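Long-range contact in beta-glucuronidase (uncultured Clostridium sp., PDB 6U7J), which hydrolyses beta-D-glucuronides and, as a gut microbial glycosyl hydrolase, probably helps to reactivate estrogens by removing their glucuronic acid: residues L96-N110 with N133-L147. Residues are numbered along the deposited sequence; the frame is centred on the assembly and turned at random.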
loop_
_atom_site.group_PDB
_atom_site.type_symbol
_atom_site.label_atom_id
_atom_site.label_comp_id
_atom_site.label_asym_id
_atom_site.label_seq_id
_atom_site.Cartn_x
_atom_site.Cartn_y
_atom_site.Cartn_z
ATOM N N LEU B 96 3.508 0.380 -47.225
ATOM C CA LEU B 96 3.926 0.692 -45.863
ATOM C C LEU B 96 2.689 0.979 -45.024
ATOM O O LEU B 96 1.988 1.967 -45.264
ATOM C CB LEU B 96 4.852 1.897 -45.859
ATOM C CG LEU B 96 5.607 2.146 -44.571
ATOM C CD1 LEU B 96 6.541 0.954 -44.307
ATOM C CD2 LEU B 96 6.388 3.462 -44.697
ATOM N N ARG B 97 2.428 0.138 -44.029
ATOM C CA ARG B 97 1.249 0.303 -43.189
ATOM C C ARG B 97 1.627 0.712 -41.772
ATOM O O ARG B 97 2.484 0.082 -41.145
ATOM C CB ARG B 97 0.416 -0.973 -43.120
ATOM C CG ARG B 97 -0.681 -0.787 -42.105
ATOM C CD ARG B 97 -1.648 -1.880 -42.096
ATOM N NE ARG B 97 -2.467 -1.878 -43.299
ATOM C CZ ARG B 97 -3.757 -2.174 -43.291
ATOM N NH1 ARG B 97 -4.350 -2.461 -42.127
ATOM N NH2 ARG B 97 -4.438 -2.174 -44.428
ATOM N N PHE B 98 0.955 1.740 -41.266
ATOM C CA PHE B 98 0.979 2.089 -39.852
ATOM C C PHE B 98 -0.365 1.717 -39.242
ATOM O O PHE B 98 -1.414 2.148 -39.741
ATOM C CB PHE B 98 1.268 3.571 -39.665
ATOM C CG PHE B 98 2.660 3.968 -40.085
ATOM C CD1 PHE B 98 2.941 4.267 -41.414
ATOM C CD2 PHE B 98 3.687 4.030 -39.150
ATOM C CE1 PHE B 98 4.219 4.620 -41.801
ATOM C CE2 PHE B 98 4.970 4.396 -39.529
ATOM C CZ PHE B 98 5.238 4.678 -40.857
ATOM N N GLY B 99 -0.329 0.914 -38.172
ATOM C CA GLY B 99 -1.563 0.599 -37.466
ATOM C C GLY B 99 -2.190 1.837 -36.865
ATOM O O GLY B 99 -3.419 1.986 -36.846
ATOM N N SER B 100 -1.349 2.752 -36.385
ATOM C CA SER B 100 -1.773 4.058 -35.912
ATOM C C SER B 100 -0.541 4.859 -35.505
ATOM O O SER B 100 0.485 4.287 -35.129
ATOM C CB SER B 100 -2.746 3.940 -34.730
ATOM O OG SER B 100 -2.060 3.554 -33.562
ATOM N N VAL B 101 -0.642 6.178 -35.608
ATOM C CA VAL B 101 0.342 7.131 -35.105
ATOM C C VAL B 101 -0.455 8.212 -34.400
ATOM O O VAL B 101 -1.355 8.805 -35.001
ATOM C CB VAL B 101 1.205 7.740 -36.228
ATOM C CG1 VAL B 101 2.055 8.883 -35.696
ATOM C CG2 VAL B 101 2.074 6.681 -36.878
ATOM N N THR B 102 -0.142 8.467 -33.133
ATOM C CA THR B 102 -0.973 9.288 -32.258
ATOM C C THR B 102 -0.267 10.602 -31.961
ATOM O O THR B 102 0.765 10.606 -31.280
ATOM C CB THR B 102 -1.243 8.530 -30.959
ATOM O OG1 THR B 102 -1.671 7.199 -31.274
ATOM C CG2 THR B 102 -2.280 9.240 -30.114
ATOM N N HIS B 103 -0.830 11.727 -32.412
ATOM C CA HIS B 103 -2.108 11.825 -33.113
ATOM C C HIS B 103 -1.943 12.069 -34.609
ATOM O O HIS B 103 -2.775 11.643 -35.411
ATOM C CB HIS B 103 -2.930 12.980 -32.544
ATOM C CG HIS B 103 -3.405 12.759 -31.141
ATOM N ND1 HIS B 103 -4.521 12.004 -30.846
ATOM C CD2 HIS B 103 -2.933 13.215 -29.956
ATOM C CE1 HIS B 103 -4.719 12.005 -29.541
ATOM N NE2 HIS B 103 -3.768 12.731 -28.977
ATOM N N HIS B 104 -0.868 12.773 -34.963
ATOM C CA HIS B 104 -0.624 13.266 -36.314
ATOM C C HIS B 104 0.709 12.743 -36.828
ATOM O O HIS B 104 1.685 12.675 -36.076
ATOM C CB HIS B 104 -0.612 14.802 -36.335
ATOM C CG HIS B 104 -1.775 15.418 -35.626
ATOM N ND1 HIS B 104 -3.081 15.204 -36.013
ATOM C CD2 HIS B 104 -1.832 16.231 -34.544
ATOM C CE1 HIS B 104 -3.889 15.865 -35.204
ATOM N NE2 HIS B 104 -3.158 16.492 -34.302
ATOM N N ALA B 105 0.757 12.392 -38.117
ATOM C CA ALA B 105 1.951 11.793 -38.696
ATOM C C ALA B 105 2.362 12.498 -39.983
ATOM O O ALA B 105 1.519 12.881 -40.801
ATOM C CB ALA B 105 1.739 10.305 -38.988
ATOM N N VAL B 106 3.666 12.654 -40.159
ATOM C CA VAL B 106 4.266 12.964 -41.456
ATOM C C VAL B 106 5.326 11.900 -41.698
ATOM O O VAL B 106 6.265 11.769 -40.906
ATOM C CB VAL B 106 4.876 14.377 -41.506
ATOM C CG1 VAL B 106 5.300 14.741 -42.950
ATOM C CG2 VAL B 106 3.888 15.402 -40.998
ATOM N N ILE B 107 5.156 11.126 -42.765
ATOM C CA ILE B 107 6.003 9.980 -43.082
ATOM C C ILE B 107 6.985 10.388 -44.173
ATOM O O ILE B 107 6.566 10.874 -45.233
ATOM C CB ILE B 107 5.159 8.786 -43.558
ATOM C CG1 ILE B 107 4.030 8.459 -42.577
ATOM C CG2 ILE B 107 6.060 7.588 -43.872
ATOM C CD1 ILE B 107 4.426 8.455 -41.122
ATOM N N TYR B 108 8.281 10.176 -43.930
ATOM C CA TYR B 108 9.325 10.440 -44.910
ATOM C C TYR B 108 10.030 9.137 -45.244
ATOM O O TYR B 108 10.253 8.301 -44.360
ATOM C CB TYR B 108 10.366 11.454 -44.403
ATOM C CG TYR B 108 9.804 12.787 -43.945
ATOM C CD1 TYR B 108 9.310 12.951 -42.653
ATOM C CD2 TYR B 108 9.783 13.888 -44.803
ATOM C CE1 TYR B 108 8.811 14.175 -42.233
ATOM C CE2 TYR B 108 9.288 15.105 -44.395
ATOM C CZ TYR B 108 8.805 15.244 -43.102
ATOM O OH TYR B 108 8.302 16.455 -42.685
ATOM N N LEU B 109 10.360 8.961 -46.525
ATOM C CA LEU B 109 11.094 7.797 -47.002
ATOM C C LEU B 109 12.323 8.285 -47.750
ATOM O O LEU B 109 12.199 8.992 -48.756
ATOM C CB LEU B 109 10.226 6.918 -47.905
ATOM C CG LEU B 109 10.941 5.780 -48.629
ATOM C CD1 LEU B 109 11.502 4.791 -47.626
ATOM C CD2 LEU B 109 10.014 5.057 -49.629
ATOM N N ASN B 110 13.503 7.906 -47.260
ATOM C CA ASN B 110 14.770 8.341 -47.838
ATOM C C ASN B 110 14.822 9.864 -47.964
ATOM O O ASN B 110 15.323 10.414 -48.945
ATOM C CB ASN B 110 15.011 7.650 -49.181
ATOM C CG ASN B 110 15.127 6.148 -49.022
ATOM O OD1 ASN B 110 15.798 5.670 -48.109
ATOM N ND2 ASN B 110 14.442 5.395 -49.875
ATOM N N ASN B 133 14.015 1.671 -52.474
ATOM C CA ASN B 133 15.117 0.988 -53.130
ATOM C C ASN B 133 15.178 -0.460 -52.676
ATOM O O ASN B 133 14.769 -0.807 -51.562
ATOM C CB ASN B 133 16.465 1.650 -52.820
ATOM C CG ASN B 133 16.348 3.131 -52.580
ATOM O OD1 ASN B 133 15.795 3.864 -53.404
ATOM N ND2 ASN B 133 16.877 3.590 -51.445
ATOM N N GLU B 134 15.723 -1.303 -53.546
ATOM C CA GLU B 134 16.176 -2.616 -53.115
ATOM C C GLU B 134 17.253 -2.454 -52.050
ATOM O O GLU B 134 18.107 -1.569 -52.131
ATOM C CB GLU B 134 16.715 -3.403 -54.309
ATOM C CG GLU B 134 17.075 -4.841 -54.001
ATOM C CD GLU B 134 17.617 -5.566 -55.224
ATOM O OE1 GLU B 134 16.815 -5.904 -56.126
ATOM O OE2 GLU B 134 18.847 -5.800 -55.279
ATOM N N GLY B 135 17.206 -3.302 -51.035
ATOM C CA GLY B 135 18.117 -3.122 -49.926
ATOM C C GLY B 135 17.669 -2.029 -48.977
ATOM O O GLY B 135 16.470 -1.835 -48.758
ATOM N N GLU B 136 18.641 -1.286 -48.447
ATOM C CA GLU B 136 18.431 -0.408 -47.302
ATOM C C GLU B 136 17.637 0.845 -47.664
ATOM O O GLU B 136 17.879 1.478 -48.695
ATOM C CB GLU B 136 19.791 -0.019 -46.722
ATOM C CG GLU B 136 19.746 1.029 -45.655
ATOM C CD GLU B 136 20.778 0.790 -44.569
ATOM O OE1 GLU B 136 20.763 -0.301 -43.953
ATOM O OE2 GLU B 136 21.604 1.700 -44.337
ATOM N N ASN B 137 16.673 1.191 -46.805
ATOM C CA ASN B 137 15.906 2.431 -46.881
ATOM C C ASN B 137 15.886 3.095 -45.501
ATOM O O ASN B 137 16.100 2.444 -44.475
ATOM C CB ASN B 137 14.464 2.174 -47.360
ATOM C CG ASN B 137 14.397 1.709 -48.816
ATOM O OD1 ASN B 137 14.072 2.490 -49.709
ATOM N ND2 ASN B 137 14.721 0.441 -49.056
ATOM N N ARG B 138 15.622 4.400 -45.479
ATOM C CA ARG B 138 15.519 5.152 -44.235
ATOM C C ARG B 138 14.087 5.624 -44.067
ATOM O O ARG B 138 13.517 6.229 -44.982
ATOM C CB ARG B 138 16.474 6.351 -44.208
ATOM C CG ARG B 138 16.402 7.167 -42.917
ATOM C CD ARG B 138 17.632 8.081 -42.718
ATOM N NE ARG B 138 17.773 9.041 -43.804
ATOM C CZ ARG B 138 17.126 10.200 -43.859
ATOM N NH1 ARG B 138 16.310 10.552 -42.875
ATOM N NH2 ARG B 138 17.291 11.004 -44.898
ATOM N N LEU B 139 13.513 5.344 -42.900
ATOM C CA LEU B 139 12.127 5.676 -42.597
ATOM C C LEU B 139 12.119 6.655 -41.431
ATOM O O LEU B 139 12.627 6.337 -40.347
ATOM C CB LEU B 139 11.321 4.410 -42.270
ATOM C CG LEU B 139 9.872 4.635 -41.825
ATOM C CD1 LEU B 139 9.101 5.483 -42.839
ATOM C CD2 LEU B 139 9.154 3.305 -41.580
ATOM N N THR B 140 11.576 7.849 -41.665
ATOM C CA THR B 140 11.505 8.899 -40.663
ATOM C C THR B 140 10.043 9.254 -40.459
ATOM O O THR B 140 9.326 9.494 -41.436
ATOM C CB THR B 140 12.304 10.146 -41.094
ATOM O OG1 THR B 140 13.582 9.742 -41.620
ATOM C CG2 THR B 140 12.503 11.106 -39.897
ATOM N N VAL B 141 9.603 9.277 -39.198
ATOM C CA VAL B 141 8.203 9.520 -38.854
ATOM C C VAL B 141 8.140 10.662 -37.851
ATOM O O VAL B 141 8.614 10.519 -36.718
ATOM C CB VAL B 141 7.523 8.275 -38.274
ATOM C CG1 VAL B 141 6.098 8.615 -37.862
ATOM C CG2 VAL B 141 7.546 7.122 -39.277
ATOM N N ALA B 142 7.550 11.785 -38.251
ATOM C CA ALA B 142 7.243 12.859 -37.315
ATOM C C ALA B 142 5.890 12.572 -36.676
ATOM O O ALA B 142 4.928 12.248 -37.381
ATOM C CB ALA B 142 7.215 14.224 -38.003
ATOM N N VAL B 143 5.828 12.685 -35.349
ATOM C CA VAL B 143 4.657 12.332 -34.546
ATOM C C VAL B 143 4.277 13.558 -33.723
ATOM O O VAL B 143 5.092 14.053 -32.934
ATOM C CB VAL B 143 4.940 11.126 -33.629
ATOM C CG1 VAL B 143 3.729 10.797 -32.728
ATOM C CG2 VAL B 143 5.352 9.895 -34.445
ATOM N N GLY B 144 3.056 14.048 -33.903
ATOM C CA GLY B 144 2.591 15.252 -33.222
ATOM C C GLY B 144 1.396 14.955 -32.337
ATOM O O GLY B 144 0.515 14.177 -32.716
ATOM N N ASN B 145 1.355 15.593 -31.164
ATOM C CA ASN B 145 0.336 15.270 -30.165
ATOM C C ASN B 145 -0.648 16.403 -29.884
ATOM O O ASN B 145 -1.424 16.315 -28.921
ATOM C CB ASN B 145 0.995 14.827 -28.858
ATOM C CG ASN B 145 1.774 15.934 -28.182
ATOM O OD1 ASN B 145 1.589 17.120 -28.461
ATOM N ND2 ASN B 145 2.664 15.546 -27.276
ATOM N N ILE B 146 -0.632 17.457 -30.673
ATOM C CA ILE B 146 -1.476 18.614 -30.406
ATOM C C ILE B 146 -2.904 18.327 -30.847
ATOM O O ILE B 146 -3.147 17.763 -31.921
ATOM C CB ILE B 146 -0.891 19.851 -31.103
ATOM C CG1 ILE B 146 0.401 20.237 -30.387
ATOM C CG2 ILE B 146 -1.889 21.005 -31.102
ATOM C CD1 ILE B 146 1.183 21.282 -31.078
ATOM N N LEU B 147 -3.867 18.690 -30.006
ATOM C CA LEU B 147 -5.274 18.507 -30.328
ATOM C C LEU B 147 -5.934 19.871 -30.410
ATOM O O LEU B 147 -5.703 20.731 -29.553
ATOM C CB LEU B 147 -5.986 17.638 -29.291
ATOM C CG LEU B 147 -5.564 16.170 -29.225
ATOM C CD1 LEU B 147 -6.232 15.509 -28.018
ATOM C CD2 LEU B 147 -5.887 15.414 -30.543
HETATM O O HOH W 1 18.488 11.508 -48.127
#
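Strands 104-109 and 135-144 run antiparallel, with H104, V106 and Y108 in hydrogen-bonded pairs with G144, A142 and T140. The non-hydrogen-bonded pairs A105-V143, I107-V141 and L109-L139 project from the opposite face to V106 and Y108, toward strand 93-98, which lies in the facing layer about 30° from strand 135-144. There L96 CD2 meets L139 CD1 tip to tip at 3.9 Å, F98 brings CZ to V141 CG2 at 3.7 Å, and I107, alongside V141, lays CD1 against V141 CG1. F40 of helix 38-41 covers V106, Y108 and A142. At one end a classic beta bulge, just after the cis peptide between T102 and H103, sets two N-H groups on one carbonyl: H103 N reaches G144 O at 2.8 Å and H104 N at 3.0 Å. L147 CD2 sits over one face of the H103 ring in a CH-pi contact, 3.5 Å from the centroid, and T102 CG2 covers the other; H103 NE2 is hydrogen-bonded to N180 OD1. H104 NE2 donates to I146 O (2.7 Å), which lies close to the ring plane and takes the bond almost end-on. At the far end N110 N gives R138 O a nearly straight bond, while N110 OD1 replaces a backbone carbonyl in accepting R138 N from above the amide plane. N110 ND2 donates to N137 OD1 at 2.9 Å; that oxygen also takes N133 N, and N137 ND2 returns a bond to N133 O. E80 OE1 salt-bridges R138 NH1 and hydrogen-bonds T140 OG1. In this jelly-roll-like beta-sandwich, the sugar-binding domain of family 2, imidazole and amide groups thus satisfy backbone at both ends of an apolar interlayer.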